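Local coordinates for protein beta-phenylalanine aminotransferase (Variovorax paradoxus, PDB 4AO9) that probably catalyses the pyridoxal-5'-phosphate-dependent transamination of beta-phenylalanine, as a class-III aminotransferase acting as a dimer, at residues Ile172-Gly177 / Leu184-Arg189; Gly178-Val183 / Val258-Met263. One frame throughout, in Å; residues are numbered along the deposited sequence.

Contact 1 of 2, residues Ile172-Gly177 / Leu184-Arg189; sequences IVVFSG and LGFGAR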
loop_
_atom_site.group_PDB
_atom_site.type_symbol
_atom_site.label_atom_id
_atom_site.label_comp_id
_atom_site.label_asym_id
_atom_site.label_seq_id
_atom_site.Cartn_x
_atom_site.Cartn_y
_atom_site.Cartn_z
ATOM N N ILE A 172 8.455 18.602 10.319
ATOM C CA ILE A 172 8.367 18.361 8.884
ATOM C C ILE A 172 7.702 19.561 8.218
ATOM O O ILE A 172 6.583 19.922 8.569
ATOM C CB ILE A 172 7.540 17.098 8.591
ATOM C CG1 ILE A 172 8.192 15.878 9.252
ATOM C CG2 ILE A 172 7.374 16.910 7.065
ATOM C CD1 ILE A 172 7.303 14.638 9.241
ATOM N N VAL A 173 8.403 20.206 7.285
ATOM C CA VAL A 173 7.816 21.291 6.502
ATOM C C VAL A 173 7.124 20.736 5.267
ATOM O O VAL A 173 7.712 19.980 4.493
ATOM C CB VAL A 173 8.891 22.332 6.107
ATOM C CG1 VAL A 173 8.326 23.360 5.127
ATOM C CG2 VAL A 173 9.433 23.028 7.346
ATOM N N VAL A 174 5.854 21.100 5.126
ATOM C CA VAL A 174 5.047 20.781 3.946
ATOM C C VAL A 174 4.346 22.057 3.489
ATOM O O VAL A 174 4.468 23.114 4.134
ATOM C CB VAL A 174 3.993 19.681 4.249
ATOM C CG1 VAL A 174 4.686 18.327 4.470
ATOM C CG2 VAL A 174 3.103 20.069 5.446
ATOM N N PHE A 175 3.612 21.968 2.387
ATOM C CA PHE A 175 2.998 23.161 1.809
ATOM C C PHE A 175 1.509 23.063 1.654
ATOM O O PHE A 175 0.966 21.980 1.423
ATOM C CB PHE A 175 3.728 23.570 0.521
ATOM C CG PHE A 175 5.159 23.867 0.787
ATOM C CD1 PHE A 175 6.099 22.836 0.800
ATOM C CD2 PHE A 175 5.553 25.136 1.182
ATOM C CE1 PHE A 175 7.424 23.088 1.160
ATOM C CE2 PHE A 175 6.872 25.398 1.528
ATOM C CZ PHE A 175 7.809 24.369 1.525
ATOM N N SER A 176 0.852 24.211 1.833
ATOM C CA SER A 176 -0.594 24.316 1.678
ATOM C C SER A 176 -1.001 23.729 0.334
ATOM O O SER A 176 -0.352 23.989 -0.684
ATOM C CB SER A 176 -1.017 25.789 1.770
ATOM O OG SER A 176 -0.432 26.559 0.732
ATOM N N GLY A 177 -2.055 22.919 0.340
ATOM C CA GLY A 177 -2.502 22.238 -0.873
ATOM C C GLY A 177 -1.734 20.969 -1.213
ATOM O O GLY A 177 -2.103 20.255 -2.139
ATOM N N LEU A 184 -1.530 11.803 4.220
ATOM C CA LEU A 184 -0.572 12.917 4.133
ATOM C C LEU A 184 -1.066 14.036 3.227
ATOM O O LEU A 184 -0.429 14.369 2.230
ATOM C CB LEU A 184 0.795 12.412 3.648
ATOM C CG LEU A 184 1.567 11.442 4.552
ATOM C CD1 LEU A 184 2.723 10.843 3.762
ATOM C CD2 LEU A 184 2.089 12.130 5.811
ATOM N N GLY A 185 -2.187 14.643 3.605
ATOM C CA GLY A 185 -2.826 15.688 2.807
ATOM C C GLY A 185 -2.945 16.975 3.593
ATOM O O GLY A 185 -3.105 16.952 4.817
ATOM N N PHE A 186 -2.843 18.098 2.892
ATOM C CA PHE A 186 -2.851 19.417 3.519
ATOM C C PHE A 186 -3.693 20.407 2.755
ATOM O O PHE A 186 -3.604 20.486 1.535
ATOM C CB PHE A 186 -1.407 19.922 3.663
ATOM C CG PHE A 186 -0.546 18.945 4.398
ATOM C CD1 PHE A 186 -0.482 18.972 5.786
ATOM C CD2 PHE A 186 0.132 17.931 3.709
ATOM C CE1 PHE A 186 0.249 18.018 6.477
ATOM C CE2 PHE A 186 0.870 16.989 4.384
ATOM C CZ PHE A 186 0.926 17.015 5.781
ATOM N N GLY A 187 -4.547 21.116 3.493
ATOM C CA GLY A 187 -5.170 22.345 3.009
ATOM C C GLY A 187 -4.273 23.428 3.562
ATOM O O GLY A 187 -3.055 23.378 3.359
ATOM N N ALA A 188 -4.853 24.397 4.277
ATOM C CA ALA A 188 -4.075 25.329 5.093
ATOM C C ALA A 188 -3.520 24.644 6.347
ATOM O O ALA A 188 -2.520 25.082 6.925
ATOM C CB ALA A 188 -4.928 26.543 5.480
ATOM N N ARG A 189 -4.184 23.563 6.756
ATOM C CA ARG A 189 -3.805 22.766 7.916
ATOM C C ARG A 189 -3.789 21.293 7.497
ATOM O O ARG A 189 -4.309 20.965 6.440
ATOM C CB ARG A 189 -4.829 22.971 9.034
ATOM C CG ARG A 189 -4.934 24.411 9.544
ATOM C CD ARG A 189 -6.113 24.572 10.504
ATOM N NE ARG A 189 -6.087 23.573 11.573
ATOM C CZ ARG A 189 -5.728 23.815 12.832
ATOM N NH1 ARG A 189 -5.366 25.037 13.213
ATOM N NH2 ARG A 189 -5.740 22.829 13.721
#
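The first torsions of Val174 and Phe186 bring a methyl group onto an aromatic face. In Phe186, CG lies anti to the carbonyl carbon (chi1 -55°), which turns the ring toward the strand; in Val174, CG2 takes the place between backbone N and carbonyl carbon and projects at the ring. CG2 of Val174 sits 3.6 Å from the centroid of the Phe186 ring and only 9° off its normal, a CH-pi contact centred on the face. Its distances to the six ring atoms are accordingly nearly even, the shortest being 3.7 Å to CE1. The other methyl of Val174, CG1, reaches one margin, 4.0 Å from CE2 of Phe186. The Phe186 ring also meets Phe199 of strand 198-202 edge-to-face, so it is held by two neighbouring strands.

Val174 belongs to strand 171-175 of the seven-stranded mixed sheet that forms the core of the large domain in fold type I PLP enzymes. The loop following this strand doubles back, and 184-189 lies beside the strand's C-terminal end without itself being regular strand.

Backbone atoms complete the contact beyond the ring. Gly177 N donates to Gly187 O at 3.2 Å with an N-H...O angle of 151°. The same oxygen receives a CA-H...O contact from Ser176 CA at 3.1 Å, and Ser176 CB is 3.5 Å from it. Gly177 has a positive phi, at which a CB would press on the carbonyl oxygen of Ser176. The Ser176 hydroxyl points elsewhere, its OG hydrogen-bonding Tyr204 N, while Ser176 O accepts from Gln230 NE2.

Contact 2 of 2, residues Gly178-Val183 / Val258-Met263; sequences GYHGGV and VFDEVM. With PLP (pyridoxal-5'-phosphate), chain C.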
loop_
_atom_site.group_PDB
_atom_site.type_symbol
_atom_site.label_atom_id
_atom_site.label_comp_id
_atom_site.label_asym_id
_atom_site.label_seq_id
_atom_site.Cartn_x
_atom_site.Cartn_y
_atom_site.Cartn_z
ATOM N N GLY A 178 -0.679 20.689 -0.452
ATOM C CA GLY A 178 0.149 19.519 -0.684
ATOM C C GLY A 178 -0.619 18.223 -0.546
ATOM O O GLY A 178 -1.442 18.063 0.364
ATOM N N TYR A 179 -0.368 17.312 -1.477
ATOM C CA TYR A 179 -0.956 15.980 -1.417
ATOM C C TYR A 179 0.121 14.928 -1.569
ATOM O O TYR A 179 0.792 14.844 -2.615
ATOM C CB TYR A 179 -2.059 15.764 -2.465
ATOM C CG TYR A 179 -2.651 14.380 -2.363
ATOM C CD1 TYR A 179 -3.559 14.066 -1.351
ATOM C CD2 TYR A 179 -2.245 13.365 -3.223
ATOM C CE1 TYR A 179 -4.087 12.776 -1.234
ATOM C CE2 TYR A 179 -2.769 12.066 -3.111
ATOM C CZ TYR A 179 -3.682 11.788 -2.109
ATOM O OH TYR A 179 -4.191 10.514 -1.980
ATOM N N HIS A 180 0.242 14.091 -0.538
ATOM C CA HIS A 180 1.315 13.100 -0.495
ATOM C C HIS A 180 0.777 11.707 -0.200
ATOM O O HIS A 180 1.540 10.781 0.090
ATOM C CB HIS A 180 2.381 13.530 0.510
ATOM C CG HIS A 180 2.906 14.905 0.241
ATOM N ND1 HIS A 180 3.691 15.196 -0.854
ATOM C CD2 HIS A 180 2.735 16.077 0.909
ATOM C CE1 HIS A 180 3.993 16.487 -0.839
ATOM N NE2 HIS A 180 3.429 17.040 0.219
ATOM N N GLY A 181 -0.545 11.566 -0.303
ATOM C CA GLY A 181 -1.206 10.280 -0.097
ATOM C C GLY A 181 -2.334 10.340 0.901
ATOM O O GLY A 181 -2.644 11.407 1.438
ATOM N N GLY A 182 -2.906 9.164 1.173
ATOM C CA GLY A 182 -4.164 9.047 1.917
ATOM C C GLY A 182 -4.141 9.546 3.342
ATOM O O GLY A 182 -5.187 9.909 3.885
ATOM N N VAL A 183 -2.961 9.543 3.948
ATOM C CA VAL A 183 -2.806 10.039 5.313
ATOM C C VAL A 183 -1.775 11.161 5.369
ATOM O O VAL A 183 -1.219 11.444 6.426
ATOM C CB VAL A 183 -2.470 8.910 6.320
ATOM C CG1 VAL A 183 -3.653 7.953 6.474
ATOM C CG2 VAL A 183 -1.215 8.147 5.880
ATOM N N VAL A 258 12.973 16.539 0.338
ATOM C CA VAL A 258 12.351 15.386 -0.317
ATOM C C VAL A 258 11.395 15.891 -1.385
ATOM O O VAL A 258 10.450 16.640 -1.090
ATOM C CB VAL A 258 11.606 14.479 0.692
ATOM C CG1 VAL A 258 10.899 13.332 -0.036
ATOM C CG2 VAL A 258 12.563 13.951 1.762
ATOM N N PHE A 259 11.673 15.519 -2.635
ATOM C CA PHE A 259 10.723 15.777 -3.704
ATOM C C PHE A 259 9.784 14.591 -3.881
ATOM O O PHE A 259 10.221 13.456 -4.155
ATOM C CB PHE A 259 11.422 16.052 -5.038
ATOM C CG PHE A 259 11.958 17.461 -5.210
ATOM C CD1 PHE A 259 11.282 18.584 -4.732
ATOM C CD2 PHE A 259 13.131 17.649 -5.931
ATOM C CE1 PHE A 259 11.785 19.874 -4.946
ATOM C CE2 PHE A 259 13.650 18.935 -6.137
ATOM C CZ PHE A 259 12.985 20.037 -5.645
ATOM N N ASP A 260 8.493 14.883 -3.766
ATOM C CA ASP A 260 7.456 13.924 -4.098
ATOM C C ASP A 260 7.230 14.004 -5.604
ATOM O O ASP A 260 6.571 14.925 -6.085
ATOM C CB ASP A 260 6.178 14.257 -3.308
ATOM C CG ASP A 260 5.038 13.296 -3.609
ATOM O OD1 ASP A 260 5.094 12.581 -4.628
ATOM O OD2 ASP A 260 4.081 13.260 -2.819
ATOM N N GLU A 261 7.801 13.044 -6.330
ATOM C CA GLU A 261 7.634 12.973 -7.788
ATOM C C GLU A 261 6.728 11.817 -8.187
ATOM O O GLU A 261 6.781 11.320 -9.313
ATOM C CB GLU A 261 8.989 12.921 -8.512
ATOM C CG GLU A 261 9.843 14.184 -8.301
ATOM C CD GLU A 261 10.613 14.571 -9.533
ATOM O OE1 GLU A 261 9.993 15.124 -10.456
ATOM O OE2 GLU A 261 11.821 14.289 -9.581
ATOM N N VAL A 262 5.827 11.437 -7.286
ATOM C CA VAL A 262 4.863 10.378 -7.628
ATOM C C VAL A 262 4.128 10.729 -8.922
ATOM O O VAL A 262 3.919 9.866 -9.769
ATOM C CB VAL A 262 3.882 10.096 -6.463
ATOM C CG1 VAL A 262 2.713 9.206 -6.918
ATOM C CG2 VAL A 262 4.620 9.462 -5.281
ATOM N N MET A 263 3.750 11.990 -9.069
ATOM C CA MET A 263 3.162 12.461 -10.323
ATOM C C MET A 263 4.213 13.082 -11.257
ATOM O O MET A 263 4.259 12.779 -12.451
ATOM C CB MET A 263 2.050 13.461 -10.021
ATOM C CG MET A 263 1.054 13.596 -11.117
ATOM S SD MET A 263 -0.367 14.495 -10.488
ATOM C CE MET A 263 -1.407 13.214 -9.804
HETATM N N1 PLP C . 1.852 11.917 -3.953
HETATM C C2 PLP C . 1.398 12.415 -5.103
HETATM C C2A PLP C . 2.025 13.721 -5.595
HETATM C C3 PLP C . 0.403 11.744 -5.820
HETATM O O3 PLP C . 0.011 12.233 -6.895
HETATM C C4 PLP C . -0.151 10.541 -5.353
HETATM C C4A PLP C . -1.234 9.749 -6.114
HETATM C C5 PLP C . 0.344 10.080 -4.112
HETATM C C6 PLP C . 1.341 10.792 -3.445
HETATM C C5A PLP C . -0.191 8.786 -3.469
HETATM O O4P PLP C . 0.046 7.620 -4.140
HETATM P P PLP C . -0.928 6.377 -3.822
HETATM O O1P PLP C . -2.374 6.787 -4.297
HETATM O O2P PLP C . -0.932 6.114 -2.275
HETATM O O3P PLP C . -0.337 5.216 -4.549
#
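His180 and Asp260 meet through one hydrogen bond, ND1 of His180 to OD2 of Asp260, 2.8 Å long and nearly straight at 166°. The carboxylate oxygen lies close to the imidazole plane and accepts on its anti lone pair, with ring and carboxylate planes 37° apart. In His180, CG stands anti to the carbonyl carbon and beside the backbone N, which swings the end of the ring nearer to Asp260. Asp260, on strand 256-260, reaches this position with CG anti to the backbone N (chi1 180°). Its other oxygen, OD1, accepts from Val262 N at 3.0 Å, an Asx turn that fixes the rotation of the carboxylate. OD2 also accepts from Asn156 ND2 and stands 2.8 Å from N1 of the pyridoxal-5'-phosphate.

The cofactor ring is packed from both faces. Val262 lays CG1 against one face, 3.5 Å from PLP C4. Tyr179 brings the CD2-CE2 edge of its ring over the opposite face, CE2 being 3.8 Å from C4; Gly181 N lies over one face of the tyrosine ring, and Tyr179 OH hydrogen-bonds Ser318 OG of the second subunit. Met263 places CE 3.4 Å from PLP O3.

With an alanine in place of Asp260, His180 ND1 would probably lose its acceptor and PLP N1 its carboxylate neighbour. As in other fold type I aminotransferases, a carboxylate beside N1 is consistent with a protonated pyridine nitrogen and an electron-withdrawing cofactor ring, while the imidazole of His180, acting through Asp260, probably helps to orient the carboxylate.

The two contacts interleave along the chain: 172-177, 178-183 and 184-189 follow one another directly, and 258-263 comes much later. Their centres are 10 Å apart. Both reach the same seven-stranded sheet, contact 1 through strand 171-175 and contact 2 through strand 256-260, with strand 221-226 between them. The excursion 178-183 follows strand 171-175 after Ser176 and Gly177, visits the cofactor and returns as 184-189. The contacts join at its base, where Phe186 N is 2.9 Å from Gly178 O, a probable hydrogen bond, and Phe186 CE2 packs 4.0 Å from His180 CD2. Packing on the inner strand 171-175 thus runs straight into the cofactor pocket.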